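Local coordinates for protein aspartate-semialdehyde dehydrogenase 2 (Vibrio cholerae, PDB 2R00) that makes L-aspartate-semialdehyde by the NADPH-dependent reductive dephosphorylation of L-aspartyl-4-phosphate, an early step on the way to lysine, methionine and threonine, at residues 106-111 / 124-129; 2-7 / 65-70; 34-39 / 61-66. All coordinates share one frame; numbering follows the deposited sequence.

How the contacts relate
Strand 4-9, at the N terminus, opens contact 2, and strand 30-37, its neighbour in the sheet, then opens contact 3. The closing segments 61-66 and 65-70 overlap in Gln65 and Val66, so both contacts close on the same part of the chain, contact 3 having opened later. They touch directly, with a probable hydrogen bond from Phe34 N to Val6 O (2.7 Å) and Ala7 packed on Leu36. Contact 1 follows in series as a short local closure in which 106-111 meets strand 125-127 at the far edge of the same nucleotide-binding sheet. Its centre lies about 17 Å from that of contact 2.

Contact 1: residues 106-111 / 124-129; sequences PLVVPE and NIIANP
Ala127 O is approached from 106-111 by two hydrogens, the N-H of Val108 (N to O 3.2 Å) and the CA-H of Leu107 (CA to O 3.5 Å). Ala127 N also faces 106-111 and makes the shorter bond, donating to Pro106 O at 2.9 Å with a nearly straight N-H...O angle of 173°. These two hydrogen bonds bracket Leu107 in the pattern of a single parallel bridge, although the chains diverge by 40° and 106-111 forms no regular strand.

Side chains close both flanks. Leu107 has CG anti to the backbone N (chi1 174°), which carries CD1 over to the pyrrolidine ring of Pro129, 3.6 Å from its CG, and beside Ala127 CB. Val109 CG2 reaches the same Pro129 CG at 3.8 Å. On the other flank, Val108 CG2 meets Ile126 CG2 (3.7 Å), the two side chains crossing at a slant.

The surroundings link this packing to the active site: Asn128 O accepts from Arg100 NE, an arginine predicted to bind phosphate, and helix 211-223 covers Leu107 and Pro129 through Glu219 and Ile223. Strand 125-127 is the last of the Rossmann-type sheet, and its end leads through Pro129 to Cys131, the acyl-thioester nucleophile at the start of helix 131-147.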
ATOM      1  N   PRO A 106       6.951  28.238  11.372  1.00 21.04           N
ATOM      2  CA  PRO A 106       7.653  27.299  10.501  1.00 21.28           C
ATOM      3  C   PRO A 106       7.364  25.840  10.856  1.00 20.90           C
ATOM      4  O   PRO A 106       7.255  25.495  12.035  1.00 20.82           O
ATOM      5  CB  PRO A 106       9.134  27.611  10.770  1.00 21.48           C
ATOM      6  CG  PRO A 106       9.153  28.153  12.167  1.00 21.40           C
ATOM      7  CD  PRO A 106       7.888  28.969  12.251  1.00 21.15           C
ATOM      8  N   LEU A 107       7.251  24.999   9.829  1.00 20.88           N
ATOM      9  CA  LEU A 107       7.068  23.553   9.991  1.00 20.22           C
ATOM     10  C   LEU A 107       8.292  22.860   9.406  1.00 20.44           C
ATOM     11  O   LEU A 107       8.490  22.886   8.196  1.00 21.03           O
ATOM     12  CB  LEU A 107       5.811  23.099   9.242  1.00 19.70           C
ATOM     13  CG  LEU A 107       5.482  21.599   9.160  1.00 19.57           C
ATOM     14  CD1 LEU A 107       5.130  21.081  10.568  1.00 18.27           C
ATOM     15  CD2 LEU A 107       4.323  21.342   8.179  1.00 19.12           C
ATOM     16  N   VAL A 108       9.100  22.226  10.253  1.00 20.42           N
ATOM     17  CA  VAL A 108      10.488  21.947   9.871  1.00 20.23           C
ATOM     18  C   VAL A 108      10.897  20.473   9.854  1.00 20.45           C
ATOM     19  O   VAL A 108      10.699  19.760  10.823  1.00 20.15           O
ATOM     20  CB  VAL A 108      11.485  22.774  10.743  1.00 20.51           C
ATOM     21  CG1 VAL A 108      12.920  22.424  10.409  1.00 19.79           C
ATOM     22  CG2 VAL A 108      11.225  24.287  10.567  1.00 17.77           C
ATOM     23  N   VAL A 109      11.461  20.048   8.722  1.00 21.34           N
ATOM     24  CA  VAL A 109      12.253  18.822   8.607  1.00 21.75           C
ATOM     25  C   VAL A 109      13.690  19.277   8.278  1.00 22.30           C
ATOM     26  O   VAL A 109      13.937  19.798   7.184  1.00 21.90           O
ATOM     27  CB  VAL A 109      11.742  17.910   7.454  1.00 22.08           C
ATOM     28  CG1 VAL A 109      12.693  16.718   7.232  1.00 22.23           C
ATOM     29  CG2 VAL A 109      10.308  17.427   7.723  1.00 21.83           C
ATOM     30  N   PRO A 110      14.625  19.147   9.248  1.00 22.78           N
ATOM     31  CA  PRO A 110      15.979  19.705   9.105  1.00 23.66           C
ATOM     32  C   PRO A 110      16.786  19.293   7.870  1.00 24.65           C
ATOM     33  O   PRO A 110      17.645  20.050   7.451  1.00 24.49           O
ATOM     34  CB  PRO A 110      16.683  19.261  10.395  1.00 23.82           C
ATOM     35  CG  PRO A 110      15.588  19.111  11.371  1.00 23.39           C
ATOM     36  CD  PRO A 110      14.445  18.538  10.577  1.00 22.49           C
ATOM     37  N   GLU A 111      16.511  18.130   7.281  1.00 25.83           N
ATOM     38  CA  GLU A 111      17.210  17.719   6.063  1.00 26.55           C
ATOM     39  C   GLU A 111      16.637  18.425   4.838  1.00 26.65           C
ATOM     40  O   GLU A 111      17.253  18.442   3.768  1.00 27.07           O
ATOM     41  CB  GLU A 111      17.114  16.205   5.867  1.00 27.24           C
ATOM     42  CG  GLU A 111      17.805  15.390   6.947  1.00 29.06           C
ATOM     43  CD  GLU A 111      16.880  15.010   8.083  1.00 32.54           C
ATOM     44  OE1 GLU A 111      15.841  15.690   8.293  1.00 32.73           O
ATOM     45  OE2 GLU A 111      17.197  14.018   8.774  1.00 33.46           O
ATOM     46  N   ASN A 124       8.000  32.470  18.580  1.00 23.14           N
ATOM     47  CA  ASN A 124       8.795  31.617  19.477  1.00 22.44           C
ATOM     48  C   ASN A 124       8.291  30.175  19.473  1.00 22.19           C
ATOM     49  O   ASN A 124       8.366  29.463  20.482  1.00 22.38           O
ATOM     50  CB  ASN A 124       8.865  32.183  20.906  1.00 22.22           C
ATOM     51  CG  ASN A 124       9.839  33.360  21.031  1.00 24.86           C
ATOM     52  OD1 ASN A 124      10.603  33.667  20.104  1.00 25.19           O
ATOM     53  ND2 ASN A 124       9.801  34.030  22.179  1.00 25.90           N
ATOM     54  N   ILE A 125       7.781  29.750  18.318  1.00 21.57           N
ATOM     55  CA  ILE A 125       7.340  28.374  18.134  1.00 20.47           C
ATOM     56  C   ILE A 125       7.802  27.866  16.773  1.00 19.81           C
ATOM     57  O   ILE A 125       7.739  28.600  15.773  1.00 19.39           O
ATOM     58  CB  ILE A 125       5.789  28.227  18.251  1.00 20.73           C
ATOM     59  CG1 ILE A 125       5.265  28.795  19.575  1.00 20.09           C
ATOM     60  CG2 ILE A 125       5.381  26.749  18.155  1.00 20.46           C
ATOM     61  CD1 ILE A 125       3.773  29.091  19.548  1.00 20.75           C
ATOM     62  N   ILE A 126       8.285  26.621  16.766  1.00 18.98           N
ATOM     63  CA  ILE A 126       8.567  25.855  15.550  1.00 19.42           C
ATOM     64  C   ILE A 126       7.745  24.559  15.657  1.00 19.29           C
ATOM     65  O   ILE A 126       7.724  23.935  16.702  1.00 19.64           O
ATOM     66  CB  ILE A 126      10.077  25.462  15.444  1.00 19.14           C
ATOM     67  CG1 ILE A 126      10.982  26.699  15.546  1.00 19.76           C
ATOM     68  CG2 ILE A 126      10.347  24.709  14.145  1.00 19.35           C
ATOM     69  CD1 ILE A 126      12.449  26.382  15.898  1.00 19.93           C
ATOM     70  N   ALA A 127       7.075  24.168  14.582  1.00 19.53           N
ATOM     71  CA  ALA A 127       6.202  22.985  14.599  1.00 19.29           C
ATOM     72  C   ALA A 127       6.948  21.776  14.054  1.00 19.62           C
ATOM     73  O   ALA A 127       7.635  21.885  13.034  1.00 19.77           O
ATOM     74  CB  ALA A 127       4.956  23.256  13.777  1.00 18.57           C
ATOM     75  N   ASN A 128       6.823  20.643  14.750  1.00 19.88           N
ATOM     76  CA  ASN A 128       7.395  19.361  14.334  1.00 21.24           C
ATOM     77  C   ASN A 128       6.325  18.690  13.485  1.00 21.44           C
ATOM     78  O   ASN A 128       5.180  18.613  13.926  1.00 21.70           O
ATOM     79  CB  ASN A 128       7.689  18.500  15.582  1.00 21.03           C
ATOM     80  CG  ASN A 128       8.751  17.407  15.351  1.00 22.72           C
ATOM     81  OD1 ASN A 128       8.557  16.236  15.723  1.00 22.44           O
ATOM     82  ND2 ASN A 128       9.884  17.794  14.795  1.00 20.13           N
ATOM     83  N   PRO A 129       6.666  18.242  12.255  1.00 21.88           N
ATOM     84  CA  PRO A 129       5.638  17.608  11.431  1.00 22.39           C
ATOM     85  C   PRO A 129       5.264  16.190  11.869  1.00 23.95           C
ATOM     86  O   PRO A 129       5.896  15.608  12.756  1.00 23.29           O
ATOM     87  CB  PRO A 129       6.260  17.582  10.014  1.00 21.69           C
ATOM     88  CG  PRO A 129       7.488  18.434  10.082  1.00 22.04           C
ATOM     89  CD  PRO A 129       7.946  18.320  11.534  1.00 21.59           C
TER

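Contact 2: residues 2-7 / 65-70; sequences QQFNVA and QVHIAL
Val6 and Ala7 pair in parallel with Ile68 and Ala69, joining strands 4-9 and 68-71 at the middle of the Rossmann-type nucleotide-binding sheet. This inner end is the compact part. Ala7 N donates to Ile68 O (3.0 Å). Leu70 N donates in turn to Ala7 O (2.8 Å). The methyls Ala7 CB and Ala69 CB meet at 4.0 Å on one face of the sheet, where Val66 CG1 adds itself beside Ala7 CB. Val6 and Ile68 both point to the opposite face, on which helix 316-335 covers Ile68 with Leu331 and Val332.

The outer end is more open to solvent and its bonding less regular. Here Asn5 O serves two donors, firmly His67 N (2.9 Å) and weakly Ile68 N, because the chain bends at His67 before the strand begins. The amide of Asn5 makes a weak ND2 bond to Gln65 O, while its OD1 accepts from Glu32 N in the adjoining strand.

The His67 imidazole is met on one face and held at its rim. The Phe4 ring presents its edge to that face, a T-shaped pair with planes at 85° and centroids 5.7 Å apart. With His67 CG anti to the carbonyl carbon (chi1 -63°), ND1 comes in front of Asn5 N and accepts its hydrogen at 3.0 Å, nearly in the ring plane.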
ATOM      1  N   GLN A   2      29.203  26.200  25.411  1.00 42.08           N
ATOM      2  CA  GLN A   2      27.835  26.790  25.535  1.00 42.15           C
ATOM      3  C   GLN A   2      26.771  25.717  25.772  1.00 41.43           C
ATOM      4  O   GLN A   2      26.634  24.767  24.994  1.00 41.36           O
ATOM      5  CB  GLN A   2      27.486  27.624  24.301  1.00 42.14           C
ATOM      6  CG  GLN A   2      26.379  28.638  24.539  1.00 43.10           C
ATOM      7  CD  GLN A   2      26.116  29.540  23.340  1.00 43.38           C
ATOM      8  OE1 GLN A   2      26.385  29.178  22.189  1.00 46.08           O
ATOM      9  NE2 GLN A   2      25.582  30.725  23.606  1.00 44.84           N
ATOM     10  N   GLN A   3      26.026  25.880  26.862  1.00 40.54           N
ATOM     11  CA  GLN A   3      25.028  24.909  27.271  1.00 39.85           C
ATOM     12  C   GLN A   3      23.689  25.582  27.531  1.00 38.72           C
ATOM     13  O   GLN A   3      23.633  26.725  27.991  1.00 38.58           O
ATOM     14  CB  GLN A   3      25.498  24.138  28.503  1.00 40.20           C
ATOM     15  CG  GLN A   3      26.716  23.257  28.230  1.00 42.60           C
ATOM     16  CD  GLN A   3      26.923  22.190  29.282  1.00 45.84           C
ATOM     17  OE1 GLN A   3      27.086  21.007  28.953  1.00 47.60           O
ATOM     18  NE2 GLN A   3      26.913  22.591  30.557  1.00 45.86           N
ATOM     19  N   PHE A   4      22.614  24.856  27.246  1.00 37.29           N
ATOM     20  CA  PHE A   4      21.273  25.432  27.265  1.00 35.83           C
ATOM     21  C   PHE A   4      20.356  24.693  28.223  1.00 34.84           C
ATOM     22  O   PHE A   4      20.464  23.474  28.389  1.00 34.76           O
ATOM     23  CB  PHE A   4      20.689  25.426  25.850  1.00 35.61           C
ATOM     24  CG  PHE A   4      21.590  26.053  24.831  1.00 35.47           C
ATOM     25  CD1 PHE A   4      21.433  27.385  24.477  1.00 35.67           C
ATOM     26  CD2 PHE A   4      22.616  25.317  24.240  1.00 35.45           C
ATOM     27  CE1 PHE A   4      22.273  27.979  23.542  1.00 36.17           C
ATOM     28  CE2 PHE A   4      23.462  25.901  23.307  1.00 35.86           C
ATOM     29  CZ  PHE A   4      23.289  27.236  22.956  1.00 36.06           C
ATOM     30  N   ASN A   5      19.469  25.444  28.866  1.00 33.62           N
ATOM     31  CA  ASN A   5      18.417  24.865  29.677  1.00 32.51           C
ATOM     32  C   ASN A   5      17.244  24.452  28.788  1.00 31.57           C
ATOM     33  O   ASN A   5      16.782  25.225  27.925  1.00 31.21           O
ATOM     34  CB  ASN A   5      17.966  25.847  30.760  1.00 32.97           C
ATOM     35  CG  ASN A   5      19.030  26.073  31.831  1.00 34.42           C
ATOM     36  OD1 ASN A   5      19.835  25.183  32.129  1.00 33.99           O
ATOM     37  ND2 ASN A   5      19.039  27.273  32.407  1.00 35.95           N
ATOM     38  N   VAL A   6      16.785  23.222  29.003  1.00 30.40           N
ATOM     39  CA  VAL A   6      15.786  22.589  28.149  1.00 29.44           C
ATOM     40  C   VAL A   6      14.675  21.942  28.976  1.00 28.40           C
ATOM     41  O   VAL A   6      14.937  21.259  29.972  1.00 28.05           O
ATOM     42  CB  VAL A   6      16.439  21.526  27.227  1.00 29.56           C
ATOM     43  CG1 VAL A   6      15.398  20.886  26.301  1.00 29.67           C
ATOM     44  CG2 VAL A   6      17.574  22.146  26.410  1.00 29.17           C
ATOM     45  N   ALA A   7      13.437  22.173  28.551  1.00 27.28           N
ATOM     46  CA  ALA A   7      12.266  21.531  29.137  1.00 26.58           C
ATOM     47  C   ALA A   7      11.669  20.533  28.156  1.00 26.55           C
ATOM     48  O   ALA A   7      11.664  20.764  26.936  1.00 25.77           O
ATOM     49  CB  ALA A   7      11.206  22.571  29.518  1.00 26.59           C
ATOM     50  N   GLN A  65      13.327  29.837  33.366  1.00 34.79           N
ATOM     51  CA  GLN A  65      14.446  28.917  33.580  1.00 34.94           C
ATOM     52  C   GLN A  65      15.030  28.310  32.301  1.00 34.44           C
ATOM     53  O   GLN A  65      16.171  27.849  32.310  1.00 34.80           O
ATOM     54  CB  GLN A  65      14.023  27.788  34.517  1.00 34.86           C
ATOM     55  CG  GLN A  65      13.682  28.249  35.921  1.00 36.70           C
ATOM     56  CD  GLN A  65      13.153  27.132  36.781  1.00 37.60           C
ATOM     57  OE1 GLN A  65      12.002  26.709  36.641  1.00 38.23           O
ATOM     58  NE2 GLN A  65      13.987  26.646  37.690  1.00 39.25           N
ATOM     59  N   VAL A  66      14.265  28.299  31.208  1.00 33.92           N
ATOM     60  CA  VAL A  66      14.679  27.530  30.020  1.00 32.64           C
ATOM     61  C   VAL A  66      14.829  28.351  28.747  1.00 32.08           C
ATOM     62  O   VAL A  66      14.174  29.386  28.576  1.00 32.11           O
ATOM     63  CB  VAL A  66      13.768  26.290  29.755  1.00 33.02           C
ATOM     64  CG1 VAL A  66      13.946  25.247  30.848  1.00 33.75           C
ATOM     65  CG2 VAL A  66      12.319  26.678  29.655  1.00 31.92           C
ATOM     66  N   HIS A  67      15.696  27.869  27.858  1.00 30.83           N
ATOM     67  CA  HIS A  67      15.902  28.472  26.549  1.00 30.32           C
ATOM     68  C   HIS A  67      14.967  27.859  25.507  1.00 29.36           C
ATOM     69  O   HIS A  67      14.460  28.556  24.632  1.00 28.98           O
ATOM     70  CB  HIS A  67      17.344  28.271  26.093  1.00 30.27           C
ATOM     71  CG  HIS A  67      18.358  28.939  26.971  1.00 32.14           C
ATOM     72  ND1 HIS A  67      18.987  28.286  28.012  1.00 33.62           N
ATOM     73  CD2 HIS A  67      18.858  30.197  26.956  1.00 32.73           C
ATOM     74  CE1 HIS A  67      19.827  29.117  28.604  1.00 34.54           C
ATOM     75  NE2 HIS A  67      19.769  30.283  27.982  1.00 33.62           N
ATOM     76  N   ILE A  68      14.776  26.546  25.605  1.00 28.27           N
ATOM     77  CA  ILE A  68      14.059  25.761  24.592  1.00 27.70           C
ATOM     78  C   ILE A  68      13.183  24.723  25.282  1.00 26.74           C
ATOM     79  O   ILE A  68      13.576  24.125  26.288  1.00 25.94           O
ATOM     80  CB  ILE A  68      15.044  25.052  23.617  1.00 28.02           C
ATOM     81  CG1 ILE A  68      15.844  26.080  22.807  1.00 29.14           C
ATOM     82  CG2 ILE A  68      14.304  24.084  22.657  1.00 28.59           C
ATOM     83  CD1 ILE A  68      17.118  25.511  22.199  1.00 31.40           C
ATOM     84  N   ALA A  69      11.985  24.517  24.746  1.00 25.62           N
ATOM     85  CA  ALA A  69      11.121  23.469  25.266  1.00 25.16           C
ATOM     86  C   ALA A  69      10.677  22.569  24.128  1.00 24.79           C
ATOM     87  O   ALA A  69      10.383  23.055  23.042  1.00 24.63           O
ATOM     88  CB  ALA A  69       9.911  24.066  25.984  1.00 24.70           C
ATOM     89  N   LEU A  70      10.660  21.265  24.384  1.00 24.66           N
ATOM     90  CA  LEU A  70      10.099  20.286  23.463  1.00 24.65           C
ATOM     91  C   LEU A  70       8.763  19.842  24.037  1.00 24.44           C
ATOM     92  O   LEU A  70       8.708  19.323  25.152  1.00 24.51           O
ATOM     93  CB  LEU A  70      11.042  19.071  23.295  1.00 24.50           C
ATOM     94  CG  LEU A  70      12.549  19.261  23.100  1.00 26.25           C
ATOM     95  CD1 LEU A  70      13.286  17.916  23.058  1.00 27.45           C
ATOM     96  CD2 LEU A  70      12.865  20.062  21.841  1.00 25.96           C
TER

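Contact 3: residues 34-39 / 61-66; sequences FLLASE and FDWSQV
The connection from strand 51-57 to strand 68-71 crosses one face of the Rossmann-type sheet, and in its 61-66 portion it packs on strand 30-37 through Phe34 and Leu36. The two methyls of Leu36 divide the work. CD2 lies over one face of the Phe61 ring, 3.6 Å from the centroid and 23° off the normal, a CH-pi contact, while CD1 reaches Trp63 CH2 at 3.5 Å and also lies near Phe61 CD2. Phe61 CG is anti to the backbone N (chi1 -169°), which turns one face of the ring to Leu36 and its CE1/CZ edge to Phe34.

Phe34 meets that ring obliquely, with CD2 3.6 Å from Phe61 CE1 and the planes 59° apart. Phe34 CD1 packs tightly against Val66 CG1 (3.3 Å), and the Gln65 side chain lies across the far end of the ring. Trp63 backs the cluster: Phe61 CD2 stands 3.7 Å above the centre of its indole, and Trp81, Ile84 and Ala85 of helix 75-87 adjoin it.

An Asx turn, Ser64 N to Asp62 OD1 (3.1 Å), leads into the 3-10 turn 63-65. The whole is a crossover between parallel strands of the Rossmann-type sheet, made here by a loop with one 3-10 segment.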
ATOM      1  N   PHE A  34      14.593  20.100  32.432  1.00 32.61           N
ATOM      2  CA  PHE A  34      13.362  20.110  33.223  1.00 32.09           C
ATOM      3  C   PHE A  34      12.310  19.208  32.578  1.00 31.84           C
ATOM      4  O   PHE A  34      12.129  19.212  31.356  1.00 31.57           O
ATOM      5  CB  PHE A  34      12.818  21.537  33.388  1.00 32.06           C
ATOM      6  CG  PHE A  34      13.785  22.487  34.044  1.00 32.33           C
ATOM      7  CD1 PHE A  34      14.717  23.187  33.288  1.00 32.98           C
ATOM      8  CD2 PHE A  34      13.761  22.682  35.423  1.00 32.50           C
ATOM      9  CE1 PHE A  34      15.620  24.074  33.890  1.00 33.63           C
ATOM     10  CE2 PHE A  34      14.656  23.564  36.030  1.00 33.10           C
ATOM     11  CZ  PHE A  34      15.586  24.256  35.262  1.00 33.15           C
ATOM     12  N   LEU A  35      11.634  18.422  33.403  1.00 31.10           N
ATOM     13  CA  LEU A  35      10.605  17.525  32.918  1.00 31.20           C
ATOM     14  C   LEU A  35       9.264  17.956  33.486  1.00 31.47           C
ATOM     15  O   LEU A  35       9.101  18.063  34.707  1.00 31.71           O
ATOM     16  CB  LEU A  35      10.931  16.073  33.282  1.00 31.01           C
ATOM     17  CG  LEU A  35      12.278  15.542  32.779  1.00 30.96           C
ATOM     18  CD1 LEU A  35      12.544  14.120  33.295  1.00 29.75           C
ATOM     19  CD2 LEU A  35      12.374  15.594  31.250  1.00 30.15           C
ATOM     20  N   LEU A  36       8.319  18.228  32.592  1.00 31.56           N
ATOM     21  CA  LEU A  36       7.015  18.765  32.969  1.00 32.21           C
ATOM     22  C   LEU A  36       5.897  17.818  32.568  1.00 33.31           C
ATOM     23  O   LEU A  36       5.973  17.144  31.542  1.00 32.87           O
ATOM     24  CB  LEU A  36       6.795  20.144  32.332  1.00 31.54           C
ATOM     25  CG  LEU A  36       7.939  21.147  32.501  1.00 30.67           C
ATOM     26  CD1 LEU A  36       7.830  22.319  31.540  1.00 28.69           C
ATOM     27  CD2 LEU A  36       8.012  21.616  33.948  1.00 29.33           C
ATOM     28  N   ALA A  37       4.872  17.760  33.410  1.00 34.98           N
ATOM     29  CA  ALA A  37       3.655  17.005  33.132  1.00 36.98           C
ATOM     30  C   ALA A  37       2.518  17.562  33.993  1.00 38.34           C
ATOM     31  O   ALA A  37       2.654  18.634  34.585  1.00 38.46           O
ATOM     32  CB  ALA A  37       3.869  15.520  33.404  1.00 36.62           C
ATOM     33  N   SER A  38       1.402  16.841  34.049  1.00 40.08           N
ATOM     34  CA  SER A  38       0.300  17.211  34.929  1.00 41.82           C
ATOM     35  C   SER A  38       0.660  16.854  36.374  1.00 42.62           C
ATOM     36  O   SER A  38       1.705  16.245  36.634  1.00 42.97           O
ATOM     37  CB  SER A  38      -1.000  16.516  34.505  1.00 41.76           C
ATOM     38  OG  SER A  38      -1.087  15.208  35.056  1.00 42.91           O
ATOM     39  N   GLU A  39      -0.213  17.229  37.305  1.00 43.38           N
ATOM     40  CA  GLU A  39       0.010  16.992  38.726  1.00 44.30           C
ATOM     41  C   GLU A  39       0.098  15.505  39.076  1.00 43.92           C
ATOM     42  O   GLU A  39       0.772  15.137  40.041  1.00 44.05           O
ATOM     43  CB  GLU A  39      -1.088  17.660  39.553  1.00 44.38           C
ATOM     44  CG  GLU A  39      -0.670  17.999  40.979  1.00 45.63           C
ATOM     45  CD  GLU A  39      -1.745  18.744  41.760  1.00 46.24           C
ATOM     46  OE1 GLU A  39      -2.679  19.297  41.133  1.00 48.78           O
ATOM     47  OE2 GLU A  39      -1.646  18.784  43.008  1.00 48.87           O
ATOM     48  N   PHE A  61       5.389  25.707  37.045  1.00 35.70           N
ATOM     49  CA  PHE A  61       6.694  25.908  36.421  1.00 35.08           C
ATOM     50  C   PHE A  61       6.982  27.358  36.030  1.00 34.90           C
ATOM     51  O   PHE A  61       6.124  28.039  35.464  1.00 35.14           O
ATOM     52  CB  PHE A  61       6.857  24.974  35.213  1.00 34.73           C
ATOM     53  CG  PHE A  61       8.258  24.918  34.670  1.00 34.56           C
ATOM     54  CD1 PHE A  61       9.300  24.398  35.436  1.00 34.27           C
ATOM     55  CD2 PHE A  61       8.540  25.381  33.383  1.00 33.68           C
ATOM     56  CE1 PHE A  61      10.603  24.343  34.932  1.00 33.96           C
ATOM     57  CE2 PHE A  61       9.831  25.324  32.868  1.00 33.12           C
ATOM     58  CZ  PHE A  61      10.868  24.805  33.644  1.00 34.07           C
ATOM     59  N   ASP A  62       8.195  27.810  36.347  1.00 34.31           N
ATOM     60  CA  ASP A  62       8.719  29.104  35.913  1.00 34.13           C
ATOM     61  C   ASP A  62       9.479  28.898  34.599  1.00 33.55           C
ATOM     62  O   ASP A  62      10.542  28.280  34.580  1.00 33.41           O
ATOM     63  CB  ASP A  62       9.638  29.701  37.004  1.00 34.58           C
ATOM     64  CG  ASP A  62      10.380  30.952  36.547  1.00 35.36           C
ATOM     65  OD1 ASP A  62       9.957  31.585  35.560  1.00 35.97           O
ATOM     66  OD2 ASP A  62      11.403  31.305  37.183  1.00 37.04           O
ATOM     67  N   TRP A  63       8.923  29.418  33.506  1.00 32.93           N
ATOM     68  CA  TRP A  63       9.460  29.182  32.163  1.00 32.39           C
ATOM     69  C   TRP A  63      10.726  29.992  31.879  1.00 33.07           C
ATOM     70  O   TRP A  63      11.452  29.693  30.934  1.00 32.83           O
ATOM     71  CB  TRP A  63       8.391  29.454  31.087  1.00 30.87           C
ATOM     72  CG  TRP A  63       7.218  28.493  31.117  1.00 29.64           C
ATOM     73  CD1 TRP A  63       6.022  28.679  31.742  1.00 28.44           C
ATOM     74  CD2 TRP A  63       7.140  27.207  30.477  1.00 28.38           C
ATOM     75  NE1 TRP A  63       5.202  27.590  31.540  1.00 28.06           N
ATOM     76  CE2 TRP A  63       5.863  26.675  30.764  1.00 28.56           C
ATOM     77  CE3 TRP A  63       8.022  26.459  29.682  1.00 29.37           C
ATOM     78  CZ2 TRP A  63       5.444  25.419  30.287  1.00 28.54           C
ATOM     79  CZ3 TRP A  63       7.604  25.204  29.211  1.00 28.50           C
ATOM     80  CH2 TRP A  63       6.326  24.704  29.514  1.00 27.89           C
ATOM     81  N   SER A  64      10.985  31.010  32.705  1.00 33.92           N
ATOM     82  CA  SER A  64      12.202  31.832  32.609  1.00 34.56           C
ATOM     83  C   SER A  64      13.476  31.023  32.792  1.00 34.63           C
ATOM     84  O   SER A  64      14.568  31.467  32.421  1.00 35.12           O
ATOM     85  CB  SER A  64      12.167  32.964  33.639  1.00 34.54           C
ATOM     86  OG  SER A  64      11.224  33.950  33.248  1.00 36.94           O
ATOM     87  N   GLN A  65      13.327  29.837  33.366  1.00 34.79           N
ATOM     88  CA  GLN A  65      14.446  28.917  33.580  1.00 34.94           C
ATOM     89  C   GLN A  65      15.030  28.310  32.301  1.00 34.44           C
ATOM     90  O   GLN A  65      16.171  27.849  32.310  1.00 34.80           O
ATOM     91  CB  GLN A  65      14.023  27.788  34.517  1.00 34.86           C
ATOM     92  CG  GLN A  65      13.682  28.249  35.921  1.00 36.70           C
ATOM     93  CD  GLN A  65      13.153  27.132  36.781  1.00 37.60           C
ATOM     94  OE1 GLN A  65      12.002  26.709  36.641  1.00 38.23           O
ATOM     95  NE2 GLN A  65      13.987  26.646  37.690  1.00 39.25           N
ATOM     96  N   VAL A  66      14.265  28.299  31.208  1.00 33.92           N
ATOM     97  CA  VAL A  66      14.679  27.530  30.020  1.00 32.64           C
ATOM     98  C   VAL A  66      14.829  28.351  28.747  1.00 32.08           C
ATOM     99  O   VAL A  66      14.174  29.386  28.576  1.00 32.11           O
ATOM    100  CB  VAL A  66      13.768  26.290  29.755  1.00 33.02           C
ATOM    101  CG1 VAL A  66      13.946  25.247  30.848  1.00 33.75           C
ATOM    102  CG2 VAL A  66      12.319  26.678  29.655  1.00 31.92           C
TER